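Long-range contact in transcription anti-terminator antagonist UpxZ (Bacteroides uniformis ATCC 8492, PDB 4EPZ), which probably antagonises transcription anti-termination and thereby takes part in regulating capsular polysaccharide synthesis: residues A[5-19]-A[37-51]. Residues are numbered along the deposited sequence; the frame is centred on the assembly and turned at random. Where two conformers were deposited one is given.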
loop_
_atom_site.group_PDB
_atom_site.type_symbol
_atom_site.label_atom_id
_atom_site.label_comp_id
_atom_site.label_asym_id
_atom_site.label_seq_id
_atom_site.Cartn_x
_atom_site.Cartn_y
_atom_site.Cartn_z
ATOM N N LEU A 5 8.985 13.279 -9.188
ATOM C CA LEU A 5 7.779 12.528 -8.886
ATOM C C LEU A 5 8.124 11.178 -8.247
ATOM O O LEU A 5 7.596 10.844 -7.183
ATOM C CB LEU A 5 7.057 12.306 -10.204
ATOM C CG LEU A 5 5.583 12.357 -10.237
ATOM C CD1 LEU A 5 5.119 13.780 -10.198
ATOM C CD2 LEU A 5 5.098 11.747 -11.508
ATOM N N LEU A 6 9.077 10.435 -8.857
ATOM C CA LEU A 6 9.494 9.152 -8.317
ATOM C C LEU A 6 10.160 9.302 -6.950
ATOM O O LEU A 6 9.860 8.491 -6.064
ATOM C CB LEU A 6 10.452 8.432 -9.285
ATOM C CG LEU A 6 10.892 7.019 -8.857
ATOM C CD1 LEU A 6 9.717 6.013 -8.855
ATOM C CD2 LEU A 6 12.001 6.518 -9.770
ATOM N N SER A 7 11.072 10.308 -6.779
ATOM C CA SER A 7 11.740 10.540 -5.497
ATOM C C SER A 7 10.700 10.790 -4.415
ATOM O O SER A 7 10.798 10.212 -3.340
ATOM C CB SER A 7 12.702 11.720 -5.573
ATOM O OG SER A 7 13.878 11.300 -6.243
ATOM N N ARG A 8 9.707 11.638 -4.725
ATOM C CA ARG A 8 8.606 11.979 -3.826
ATOM C C ARG A 8 7.810 10.711 -3.462
ATOM O O ARG A 8 7.463 10.495 -2.307
ATOM C CB ARG A 8 7.696 13.029 -4.496
ATOM C CG ARG A 8 8.296 14.441 -4.574
ATOM C CD ARG A 8 7.472 15.365 -5.476
ATOM N NE ARG A 8 6.138 15.623 -4.916
ATOM C CZ ARG A 8 5.102 16.105 -5.597
ATOM N NH1 ARG A 8 5.227 16.408 -6.883
ATOM N NH2 ARG A 8 3.928 16.265 -5.005
ATOM N N ALA A 9 7.511 9.875 -4.462
ATOM C CA ALA A 9 6.748 8.635 -4.212
ATOM C C ALA A 9 7.533 7.662 -3.336
ATOM O O ALA A 9 6.962 7.054 -2.419
ATOM C CB ALA A 9 6.381 7.951 -5.536
ATOM N N LEU A 10 8.837 7.494 -3.619
ATOM C CA LEU A 10 9.631 6.578 -2.810
ATOM C C LEU A 10 9.749 7.099 -1.385
ATOM O O LEU A 10 9.729 6.290 -0.461
ATOM C CB LEU A 10 11.009 6.310 -3.432
ATOM C CG LEU A 10 10.976 5.696 -4.858
ATOM C CD1 LEU A 10 12.371 5.682 -5.468
ATOM C CD2 LEU A 10 10.309 4.290 -4.874
ATOM N N GLU A 11 9.845 8.449 -1.210
ATOM C CA GLU A 11 9.926 9.083 0.116
ATOM C C GLU A 11 8.643 8.801 0.888
ATOM O O GLU A 11 8.709 8.386 2.037
ATOM C CB GLU A 11 10.133 10.593 -0.007
ATOM C CG GLU A 11 11.571 11.039 -0.176
ATOM C CD GLU A 11 11.766 12.506 -0.532
ATOM O OE1 GLU A 11 10.815 13.308 -0.377
ATOM O OE2 GLU A 11 12.890 12.855 -0.962
ATOM N N LEU A 12 7.483 8.972 0.224
ATOM C CA LEU A 12 6.180 8.700 0.814
ATOM C C LEU A 12 6.050 7.214 1.167
ATOM O O LEU A 12 5.556 6.912 2.238
ATOM C CB LEU A 12 5.027 9.126 -0.113
ATOM C CG LEU A 12 3.616 8.974 0.479
ATOM C CD1 LEU A 12 3.483 9.663 1.887
ATOM C CD2 LEU A 12 2.556 9.535 -0.478
ATOM N N GLN A 13 6.473 6.282 0.278
ATOM C CA GLN A 13 6.400 4.850 0.624
ATOM C C GLN A 13 7.177 4.553 1.920
ATOM O O GLN A 13 6.669 3.832 2.777
ATOM C CB GLN A 13 7.011 3.995 -0.493
ATOM C CG GLN A 13 6.098 3.841 -1.684
ATOM C CD GLN A 13 6.808 3.113 -2.796
ATOM O OE1 GLN A 13 7.721 2.314 -2.576
ATOM N NE2 GLN A 13 6.421 3.389 -4.015
ATOM N N ARG A 14 8.394 5.139 2.022
ATOM C CA ARG A 14 9.273 4.957 3.169
ATOM C C ARG A 14 8.618 5.529 4.447
ATOM O O ARG A 14 8.566 4.840 5.479
ATOM C CB ARG A 14 10.619 5.642 2.894
ATOM C CG ARG A 14 11.763 4.660 2.664
ATOM C CD ARG A 14 12.810 5.108 1.648
ATOM N NE ARG A 14 13.221 6.514 1.747
ATOM C CZ ARG A 14 13.411 7.297 0.688
ATOM N NH1 ARG A 14 13.211 6.828 -0.536
ATOM N NH2 ARG A 14 13.797 8.554 0.845
HETATM N N MSE A 15 8.110 6.762 4.369
HETATM C CA MSE A 15 7.500 7.438 5.520
HETATM C C MSE A 15 6.232 6.742 5.976
HETATM O O MSE A 15 6.032 6.591 7.194
HETATM C CB MSE A 15 7.216 8.901 5.214
HETATM C CG MSE A 15 7.059 9.717 6.475
HETATM SE SE MSE A 15 6.879 11.571 6.082
HETATM C CE MSE A 15 8.821 12.032 5.942
ATOM N N ALA A 16 5.389 6.296 5.013
ATOM C CA ALA A 16 4.157 5.600 5.359
ATOM C C ALA A 16 4.500 4.279 6.061
ATOM O O ALA A 16 3.879 3.935 7.064
ATOM C CB ALA A 16 3.304 5.350 4.109
ATOM N N HIS A 17 5.519 3.567 5.559
ATOM C CA HIS A 17 5.973 2.330 6.189
ATOM C C HIS A 17 6.441 2.582 7.630
ATOM O O HIS A 17 6.049 1.853 8.533
ATOM C CB HIS A 17 7.118 1.700 5.386
ATOM C CG HIS A 17 7.573 0.407 5.969
ATOM N ND1 HIS A 17 8.680 0.344 6.785
ATOM C CD2 HIS A 17 7.018 -0.827 5.881
ATOM C CE1 HIS A 17 8.792 -0.929 7.138
ATOM N NE2 HIS A 17 7.831 -1.673 6.603
ATOM N N GLU A 18 7.262 3.619 7.813
ATOM C CA GLU A 18 7.826 4.053 9.102
ATOM C C GLU A 18 6.702 4.297 10.106
ATOM O O GLU A 18 6.752 3.821 11.244
ATOM C CB GLU A 18 8.659 5.341 8.909
ATOM C CG GLU A 18 9.304 5.870 10.187
ATOM C CD GLU A 18 10.038 7.200 10.120
ATOM O OE1 GLU A 18 10.023 7.853 9.051
ATOM O OE2 GLU A 18 10.615 7.598 11.157
ATOM N N LEU A 19 5.678 5.029 9.657
ATOM C CA LEU A 19 4.539 5.388 10.477
ATOM C C LEU A 19 3.755 4.140 10.896
ATOM O O LEU A 19 3.409 4.011 12.070
ATOM C CB LEU A 19 3.654 6.389 9.706
ATOM C CG LEU A 19 2.406 6.958 10.382
ATOM C CD1 LEU A 19 2.681 7.462 11.832
ATOM C CD2 LEU A 19 1.827 8.071 9.538
ATOM N N LEU A 37 4.170 13.777 12.079
ATOM C CA LEU A 37 4.425 12.650 11.191
ATOM C C LEU A 37 3.140 12.198 10.475
ATOM O O LEU A 37 3.181 11.915 9.272
ATOM C CB LEU A 37 5.042 11.472 11.957
ATOM C CG LEU A 37 5.592 10.316 11.088
ATOM C CD1 LEU A 37 6.713 10.792 10.161
ATOM C CD2 LEU A 37 6.127 9.184 11.955
ATOM N N ASN A 38 2.012 12.116 11.212
ATOM C CA ASN A 38 0.749 11.742 10.585
ATOM C C ASN A 38 0.321 12.810 9.611
ATOM O O ASN A 38 -0.214 12.471 8.552
ATOM C CB ASN A 38 -0.355 11.509 11.615
ATOM C CG ASN A 38 -0.334 10.119 12.130
ATOM O OD1 ASN A 38 -0.897 9.207 11.528
ATOM N ND2 ASN A 38 0.360 9.923 13.231
ATOM N N LYS A 39 0.575 14.101 9.963
ATOM C CA LYS A 39 0.219 15.254 9.135
ATOM C C LYS A 39 1.083 15.273 7.880
ATOM O O LYS A 39 0.574 15.512 6.795
ATOM C CB LYS A 39 0.363 16.578 9.931
ATOM C CG LYS A 39 0.006 17.864 9.166
ATOM C CD LYS A 39 -1.450 17.927 8.693
ATOM C CE LYS A 39 -1.835 19.297 8.180
ATOM N NZ LYS A 39 -2.026 20.280 9.281
ATOM N N GLU A 40 2.384 15.046 8.040
ATOM C CA GLU A 40 3.303 15.063 6.906
ATOM C C GLU A 40 2.954 13.967 5.894
ATOM O O GLU A 40 3.012 14.218 4.687
ATOM C CB GLU A 40 4.744 14.913 7.337
ATOM C CG GLU A 40 5.665 15.238 6.171
ATOM C CD GLU A 40 7.150 15.266 6.437
ATOM O OE1 GLU A 40 7.556 15.327 7.622
ATOM O OE2 GLU A 40 7.911 15.201 5.445
ATOM N N VAL A 41 2.604 12.759 6.378
ATOM C CA VAL A 41 2.200 11.670 5.467
ATOM C C VAL A 41 0.912 12.096 4.718
ATOM O O VAL A 41 0.841 11.925 3.499
ATOM C CB VAL A 41 2.061 10.294 6.173
ATOM C CG1 VAL A 41 1.359 9.265 5.281
ATOM C CG2 VAL A 41 3.432 9.766 6.616
ATOM N N LEU A 42 -0.059 12.743 5.414
ATOM C CA LEU A 42 -1.280 13.200 4.737
ATOM C C LEU A 42 -0.945 14.275 3.702
ATOM O O LEU A 42 -1.398 14.183 2.552
ATOM C CB LEU A 42 -2.307 13.740 5.743
ATOM C CG LEU A 42 -3.589 14.266 5.118
ATOM C CD1 LEU A 42 -4.433 13.154 4.503
ATOM C CD2 LEU A 42 -4.374 15.063 6.120
ATOM N N THR A 43 -0.124 15.259 4.096
ATOM C CA THR A 43 0.279 16.373 3.231
ATOM C C THR A 43 0.945 15.853 1.964
ATOM O O THR A 43 0.578 16.293 0.874
ATOM C CB THR A 43 1.174 17.345 3.991
ATOM O OG1 THR A 43 0.422 17.826 5.118
ATOM C CG2 THR A 43 1.638 18.527 3.127
ATOM N N ARG A 44 1.909 14.937 2.114
ATOM C CA ARG A 44 2.631 14.333 0.978
ATOM C C ARG A 44 1.690 13.526 0.068
ATOM O O ARG A 44 1.803 13.607 -1.154
ATOM C CB ARG A 44 3.773 13.457 1.472
ATOM C CG ARG A 44 4.963 14.277 2.013
ATOM C CD ARG A 44 6.013 13.326 2.528
ATOM N NE ARG A 44 7.260 14.002 2.907
ATOM C CZ ARG A 44 8.357 14.051 2.151
ATOM N NH1 ARG A 44 8.365 13.511 0.940
ATOM N NH2 ARG A 44 9.458 14.637 2.606
ATOM N N SER A 45 0.770 12.769 0.655
ATOM C CA SER A 45 -0.215 11.997 -0.110
ATOM C C SER A 45 -1.106 12.952 -0.906
ATOM O O SER A 45 -1.248 12.772 -2.118
ATOM C CB SER A 45 -1.046 11.115 0.819
ATOM O OG SER A 45 -0.208 10.205 1.509
ATOM N N ASP A 46 -1.622 14.013 -0.251
ATOM C CA ASP A 46 -2.463 15.002 -0.923
ATOM C C ASP A 46 -1.710 15.683 -2.064
ATOM O O ASP A 46 -2.277 15.845 -3.142
ATOM C CB ASP A 46 -2.996 16.030 0.079
ATOM C CG ASP A 46 -4.167 15.519 0.906
ATOM O OD1 ASP A 46 -4.775 14.481 0.513
ATOM O OD2 ASP A 46 -4.509 16.176 1.915
ATOM N N SER A 47 -0.427 16.042 -1.864
ATOM C CA SER A 47 0.351 16.707 -2.904
ATOM C C SER A 47 0.547 15.795 -4.137
ATOM O O SER A 47 0.449 16.260 -5.272
ATOM C CB SER A 47 1.700 17.156 -2.349
ATOM O OG SER A 47 2.488 17.765 -3.356
ATOM N N LEU A 48 0.809 14.503 -3.916
ATOM C CA LEU A 48 1.058 13.561 -4.997
ATOM C C LEU A 48 -0.207 13.040 -5.692
ATOM O O LEU A 48 -0.144 12.575 -6.830
ATOM C CB LEU A 48 1.843 12.372 -4.435
ATOM C CG LEU A 48 3.364 12.562 -4.299
ATOM C CD1 LEU A 48 3.998 11.374 -3.574
ATOM C CD2 LEU A 48 4.055 12.689 -5.691
ATOM N N PHE A 49 -1.353 13.114 -5.003
ATOM C CA PHE A 49 -2.615 12.565 -5.502
ATOM C C PHE A 49 -3.014 13.044 -6.920
ATOM O O PHE A 49 -3.467 12.212 -7.707
ATOM C CB PHE A 49 -3.737 12.886 -4.515
ATOM C CG PHE A 49 -5.071 12.323 -4.961
ATOM C CD1 PHE A 49 -5.319 10.954 -4.912
ATOM C CD2 PHE A 49 -6.075 13.168 -5.434
ATOM C CE1 PHE A 49 -6.563 10.439 -5.310
ATOM C CE2 PHE A 49 -7.325 12.656 -5.826
ATOM C CZ PHE A 49 -7.548 11.294 -5.788
ATOM N N SER A 50 -2.804 14.324 -7.253
ATOM C CA SER A 50 -3.194 14.873 -8.564
ATOM C C SER A 50 -2.219 14.504 -9.702
ATOM O O SER A 50 -2.536 14.760 -10.869
ATOM C CB SER A 50 -3.353 16.392 -8.488
ATOM O OG SER A 50 -2.138 17.046 -8.158
ATOM N N GLU A 51 -1.060 13.902 -9.376
ATOM C CA GLU A 51 -0.054 13.529 -10.369
ATOM C C GLU A 51 -0.510 12.276 -11.092
ATOM O O GLU A 51 -1.068 11.367 -10.464
ATOM C CB GLU A 51 1.333 13.337 -9.722
ATOM C CG GLU A 51 1.834 14.593 -9.002
ATOM C CD GLU A 51 2.282 15.757 -9.871
ATOM O OE1 GLU A 51 2.480 15.562 -11.094
ATOM O OE2 GLU A 51 2.505 16.853 -9.311
HETATM O O HOH W 1 6.422 12.456 -0.690
HETATM O O HOH W 2 2.361 17.884 -6.836
#
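The guanidinium of Arg-44 is bonded in its own plane along the edge. Arg-44 NH1 gives Glu-11 OE1 a nearly straight hydrogen bond of 2.8 Å (166°) on the anti lone pair, the two planes steeply inclined, and a second one to a water that in turn donates to Arg-8 O. Arg-44 NE and NH2 both grip Glu-40 OE2 side-on, the NE bond being the shorter at 2.9 Å. Arginine suits the place, with in-plane donors for two carboxylates and a chain extended as far as NE. A leucine here would probably leave Glu-11 and Glu-40 without the positive charge they share and Glu-40 freer to turn. The guanidinium of Arg-8 has Leu-48 CD2 centred over one face, 3.5 Å above the plane, while at its edge a water links NH2 to Glu-51 OE2 and Ser-47 O; its salt bridge to Glu-51 is long.

Beneath these charges, helices 5-20 and 32-49 form an antiparallel hairpin in an all-helical fold and pack knobs-into-holes; segments 5-19 and 37-49 approach to 10.0 Å between axes, their N-to-C directions 149° apart. Leu-12 sends both methyls among Val-41, Arg-44, Ser-45 and Leu-48; Ser-45 OG, 3.5 Å from Leu-12 CD2, is satisfied by Val-41 O. Branched Val-41 fills the reciprocal hole, its CG2 3.6 Å from selenomethionine Met-15 CG. The flexible Met-15 bends at chi3 (-85°), laying SE and CE against the Glu-40 carboxylate. Leu-19 spreads its methyls over Leu-37, Val-41 and the amide of Asn-38, whose polar atoms bond to Phe-34 O and Ile-74 N.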